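Local structure of putative oxidoreductase yhhX (Escherichia coli K-12, 3F4L) at residues A[5-10]-A[29-34]; A[158-163]-A[203-208]. The protein is probably an NADP-dependent oxidoreductase of the Gfo/Idh/MocA family, possibly acting as a scyllo-inositol dehydrogenase. All coordinates share one frame; numbering follows the deposited sequence.

Interaction 1 (A[5-10]-A[29-34]); sequences CAFIGF and WHVAHI
The first beta-alpha-beta unit of the Rossmann fold is closed here: parallel strands 3-8 and 29-35, linked through helix 12-22, pair along C5-F7 and V31-I34. In such folds the loop after the first strand, here beginning at G9, usually lies at the dinucleotide site. C5 N donates to H30 O at 2.9 Å (N-H...O 160°), and C5 O accepts from A32 N. The pairing then slips by one residue, a beta bulge that sets A6 beside H33, and F7 N resumes the ladder on H33 O at 3.0 Å. The side chains of C5, F7, V31 and I34 share the face turned to helix 12-22. V31 straddles two neighbours: CG2 lies 3.9 Å from C5 SG, while CG1 meets the edge of the F7 ring 4.0 Å from CD1. C5 CB packs against W29 CE3. I34 runs alongside F7, its CG1 4.1 Å from F7 CB. Its chi1 of -74° puts CG2 anti to the backbone N, directing it to F10 CB, at 3.8 Å, and I34 CD1 reaches F10 CD1 and CE1. Cutting this residue back to an alanine would probably open a gap between F7 and F10 and let the F10 ring shift. On the face of A6 and H33, H33 NE2 is hydrogen-bonded to D63 OD2. H33 N, buried at the bulge, has no partner, a cost the backbone bonds and apolar packing probably outweigh.

Interaction 2 (A[158-163]-A[203-208]); sequences PVAETK and KANPDD
N205 reaches across from the loop 203-208 and grips the backbone of the loop 158-163 with both ends of its side-chain amide. ND2 donates to E161 O at 2.9 Å, in a nearly straight bond (N-H...O 168°), and OD1 accepts from K163 N at 2.7 Å. One carboxamide thus satisfies a carbonyl and an N-H two residues apart, and the pair of bonds fixes its rotation. The fit is not coplanar throughout: E161 O lies close to the N205 amide plane, yet ND2 stands above the carbonyl plane of E161, and K163 N likewise sits above that of N205, 36° out of it. N205 CG is anti to its own carbonyl carbon (chi1 -60°), which carries the amide across to the other loop. T162 CA comes to 3.4 Å from N205 OD1, and A160 CB lies 4.0 Å from ND2, at the nitrogen end of the amide. Beside this grip T162 CG2 touches A204 CB at 3.7 Å, methyl to methyl, and P206 CD rests near K163 O.

The neighbouring polar groups are served by residues S199-N202, just before 203-208. N202 ND2 is bonded to both T162 OG1 and A160 O, N202 OD1 takes A204 N, and S199 OG is bonded to N205 O. D208 forms a salt bridge with R201, and K203 one with D218 of the second subunit.

Two irregular surface loops of the C-terminal alpha/beta domain, the connection from strand 146-152 to helix 171-187 and that between strands 192-198 and 209-216, are therefore tied by a bidentate side-chain-to-main-chain bridge: the carboxamide takes the O of one residue and the N-H two residues on, much as a neighbouring parallel strand would, although neither segment is a strand.

How the interactions relate
The two contacts belong to different domains, and both segments of interaction 1 precede those of interaction 2 along the chain. Their centres are 35 Å apart, and the nearest atoms about 20 Å, so they do not touch. Interaction 1 is buried in the parallel sheet of the N-terminal Rossmann fold, where strand 3-8 lies between 29-35 and 66-71. Interaction 2 lies at the surface of the C-terminal domain, in loops attached to strands 146-152, 192-198 and 209-216 of the mixed sheet and to helix 171-187. One thus sits in the core of the probable cofactor-binding domain, the other ties surface loops of its partner domain, and neither bridges the two.

Interaction 1 (A[5-10]-A[29-34])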
# COMPACT_ATOMS: atom_id res chain seq x y z
N CYS A 5 3.63 42.53 7.51
CA CYS A 5 4.49 41.37 7.63
C CYS A 5 5.78 41.62 6.86
O CYS A 5 5.93 42.64 6.18
CB CYS A 5 3.78 40.13 7.09
SG CYS A 5 3.27 40.22 5.34
N ALA A 6 6.72 40.69 6.99
CA ALA A 6 8.00 40.81 6.31
C ALA A 6 8.55 39.43 5.99
O ALA A 6 8.34 38.48 6.73
CB ALA A 6 8.98 41.60 7.16
N PHE A 7 9.27 39.32 4.89
CA PHE A 7 9.85 38.04 4.52
C PHE A 7 11.35 38.01 4.64
O PHE A 7 12.03 38.97 4.28
CB PHE A 7 9.48 37.66 3.08
CG PHE A 7 8.05 37.33 2.90
CD1 PHE A 7 7.09 38.34 2.80
CD2 PHE A 7 7.64 36.00 2.86
CE1 PHE A 7 5.74 38.02 2.66
CE2 PHE A 7 6.29 35.67 2.73
CZ PHE A 7 5.34 36.67 2.63
N ILE A 8 11.86 36.91 5.17
CA ILE A 8 13.30 36.70 5.25
C ILE A 8 13.54 35.71 4.13
O ILE A 8 13.21 34.52 4.26
CB ILE A 8 13.73 36.05 6.57
CG1 ILE A 8 13.24 36.87 7.77
CG2 ILE A 8 15.25 35.93 6.60
CD1 ILE A 8 13.69 38.28 7.77
N GLY A 9 14.08 36.19 3.03
CA GLY A 9 14.34 35.34 1.89
C GLY A 9 13.44 35.74 0.73
O GLY A 9 12.25 36.00 0.91
N PHE A 10 14.01 35.80 -0.46
CA PHE A 10 13.22 36.16 -1.63
C PHE A 10 13.52 35.21 -2.78
O PHE A 10 13.91 35.64 -3.86
CB PHE A 10 13.52 37.61 -2.04
CG PHE A 10 12.58 38.15 -3.08
CD1 PHE A 10 11.21 38.04 -2.92
CD2 PHE A 10 13.07 38.79 -4.22
CE1 PHE A 10 10.33 38.57 -3.86
CE2 PHE A 10 12.20 39.32 -5.17
CZ PHE A 10 10.82 39.21 -4.98
N TRP A 29 -3.47 42.07 4.88
CA TRP A 29 -2.03 42.14 5.08
C TRP A 29 -1.32 43.12 4.16
O TRP A 29 -1.76 43.38 3.04
CB TRP A 29 -1.40 40.77 4.86
CG TRP A 29 -1.90 39.70 5.74
CD1 TRP A 29 -3.06 38.99 5.61
CD2 TRP A 29 -1.25 39.19 6.91
NE1 TRP A 29 -3.17 38.06 6.62
CE2 TRP A 29 -2.07 38.17 7.43
CE3 TRP A 29 -0.05 39.51 7.56
CZ2 TRP A 29 -1.72 37.45 8.59
CZ3 TRP A 29 0.29 38.80 8.71
CH2 TRP A 29 -0.54 37.78 9.21
N HIS A 30 -0.19 43.63 4.64
CA HIS A 30 0.66 44.54 3.88
C HIS A 30 2.10 44.09 4.06
O HIS A 30 2.60 44.00 5.18
CB HIS A 30 0.52 45.98 4.39
CG HIS A 30 1.50 46.92 3.75
ND1 HIS A 30 2.65 47.34 4.37
CD2 HIS A 30 1.54 47.45 2.50
CE1 HIS A 30 3.36 48.08 3.54
NE2 HIS A 30 2.71 48.16 2.40
N VAL A 31 2.78 43.79 2.95
CA VAL A 31 4.17 43.35 3.00
C VAL A 31 5.05 44.59 3.11
O VAL A 31 5.27 45.29 2.13
CB VAL A 31 4.55 42.54 1.74
CG1 VAL A 31 6.02 42.10 1.82
CG2 VAL A 31 3.64 41.32 1.63
N ALA A 32 5.54 44.84 4.31
CA ALA A 32 6.36 46.03 4.56
C ALA A 32 7.82 45.89 4.15
O ALA A 32 8.41 46.84 3.64
CB ALA A 32 6.28 46.41 6.03
N HIS A 33 8.39 44.71 4.36
CA HIS A 33 9.79 44.49 4.02
C HIS A 33 10.03 43.09 3.50
O HIS A 33 9.33 42.14 3.84
CB HIS A 33 10.69 44.62 5.25
CG HIS A 33 10.48 45.87 6.04
ND1 HIS A 33 11.06 47.07 5.71
CD2 HIS A 33 9.77 46.09 7.17
CE1 HIS A 33 10.72 47.98 6.60
NE2 HIS A 33 9.94 47.41 7.50
N ILE A 34 11.08 42.97 2.70
CA ILE A 34 11.52 41.69 2.21
C ILE A 34 13.03 41.75 2.27
O ILE A 34 13.65 42.53 1.55
CB ILE A 34 11.05 41.39 0.78
CG1 ILE A 34 9.55 41.05 0.79
CG2 ILE A 34 11.84 40.19 0.22
CD1 ILE A 34 9.02 40.58 -0.55

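Interaction 2 (A[158-163]-A[203-208])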
# COMPACT_ATOMS: atom_id res chain seq x y z
N PRO A 158 12.58 9.19 -13.95
CA PRO A 158 13.62 8.16 -13.88
C PRO A 158 15.08 8.60 -13.81
O PRO A 158 15.93 7.84 -13.35
CB PRO A 158 13.33 7.31 -15.12
CG PRO A 158 12.82 8.31 -16.09
CD PRO A 158 11.87 9.12 -15.24
N VAL A 159 15.37 9.82 -14.27
CA VAL A 159 16.74 10.32 -14.25
C VAL A 159 17.06 11.15 -13.03
O VAL A 159 16.37 12.12 -12.71
CB VAL A 159 17.05 11.16 -15.51
CG1 VAL A 159 18.49 11.69 -15.44
CG2 VAL A 159 16.87 10.31 -16.76
N ALA A 160 18.11 10.76 -12.32
CA ALA A 160 18.54 11.46 -11.13
C ALA A 160 20.05 11.59 -11.19
O ALA A 160 20.77 10.61 -11.03
CB ALA A 160 18.13 10.68 -9.87
N GLU A 161 20.53 12.81 -11.43
CA GLU A 161 21.96 13.03 -11.51
C GLU A 161 22.55 12.79 -10.13
O GLU A 161 21.91 13.05 -9.11
CB GLU A 161 22.25 14.47 -11.97
CG GLU A 161 21.71 14.83 -13.35
CD GLU A 161 22.27 13.96 -14.46
OE1 GLU A 161 23.47 13.60 -14.40
OE2 GLU A 161 21.52 13.64 -15.41
N THR A 162 23.78 12.27 -10.10
CA THR A 162 24.45 12.01 -8.84
C THR A 162 24.57 13.30 -8.07
O THR A 162 25.01 14.31 -8.60
CB THR A 162 25.85 11.44 -9.08
OG1 THR A 162 25.74 10.19 -9.77
CG2 THR A 162 26.57 11.22 -7.74
N LYS A 163 24.14 13.27 -6.81
CA LYS A 163 24.20 14.44 -5.94
C LYS A 163 24.09 13.97 -4.50
O LYS A 163 23.02 14.05 -3.89
CB LYS A 163 23.07 15.42 -6.27
CG LYS A 163 23.55 16.73 -6.89
CD LYS A 163 22.40 17.72 -7.12
CE LYS A 163 21.41 17.23 -8.17
NZ LYS A 163 22.03 17.06 -9.53
N LYS A 203 21.90 5.14 -6.57
CA LYS A 203 22.37 4.71 -5.26
C LYS A 203 23.32 5.68 -4.55
O LYS A 203 23.59 5.51 -3.36
CB LYS A 203 23.02 3.33 -5.36
CG LYS A 203 22.03 2.17 -5.38
CD LYS A 203 21.18 2.17 -4.11
CE LYS A 203 20.23 0.99 -4.06
NZ LYS A 203 19.23 0.98 -5.17
N ALA A 204 23.80 6.69 -5.26
CA ALA A 204 24.70 7.65 -4.63
C ALA A 204 23.91 8.74 -3.91
O ALA A 204 24.45 9.42 -3.04
CB ALA A 204 25.62 8.27 -5.68
N ASN A 205 22.64 8.89 -4.27
CA ASN A 205 21.77 9.93 -3.70
C ASN A 205 20.94 9.54 -2.47
O ASN A 205 20.80 8.36 -2.14
CB ASN A 205 20.79 10.42 -4.78
CG ASN A 205 21.49 11.02 -5.97
OD1 ASN A 205 22.72 11.06 -6.03
ND2 ASN A 205 20.72 11.50 -6.94
N PRO A 206 20.40 10.54 -1.76
CA PRO A 206 19.57 10.29 -0.58
C PRO A 206 18.29 9.59 -1.09
O PRO A 206 18.06 9.53 -2.30
CB PRO A 206 19.29 11.69 -0.05
CG PRO A 206 20.54 12.45 -0.45
CD PRO A 206 20.73 11.98 -1.87
N ASP A 207 17.47 9.08 -0.18
CA ASP A 207 16.24 8.39 -0.56
C ASP A 207 15.33 9.18 -1.51
O ASP A 207 15.21 10.40 -1.39
CB ASP A 207 15.44 8.03 0.69
CG ASP A 207 14.87 9.26 1.39
OD1 ASP A 207 15.64 9.99 2.05
OD2 ASP A 207 13.65 9.50 1.25
N ASP A 208 14.69 8.47 -2.43
CA ASP A 208 13.77 9.08 -3.38
C ASP A 208 12.48 8.28 -3.40
O ASP A 208 11.60 8.50 -4.24
CB ASP A 208 14.36 9.10 -4.80
CG ASP A 208 14.67 7.70 -5.32
OD1 ASP A 208 14.28 6.70 -4.68
OD2 ASP A 208 15.30 7.61 -6.40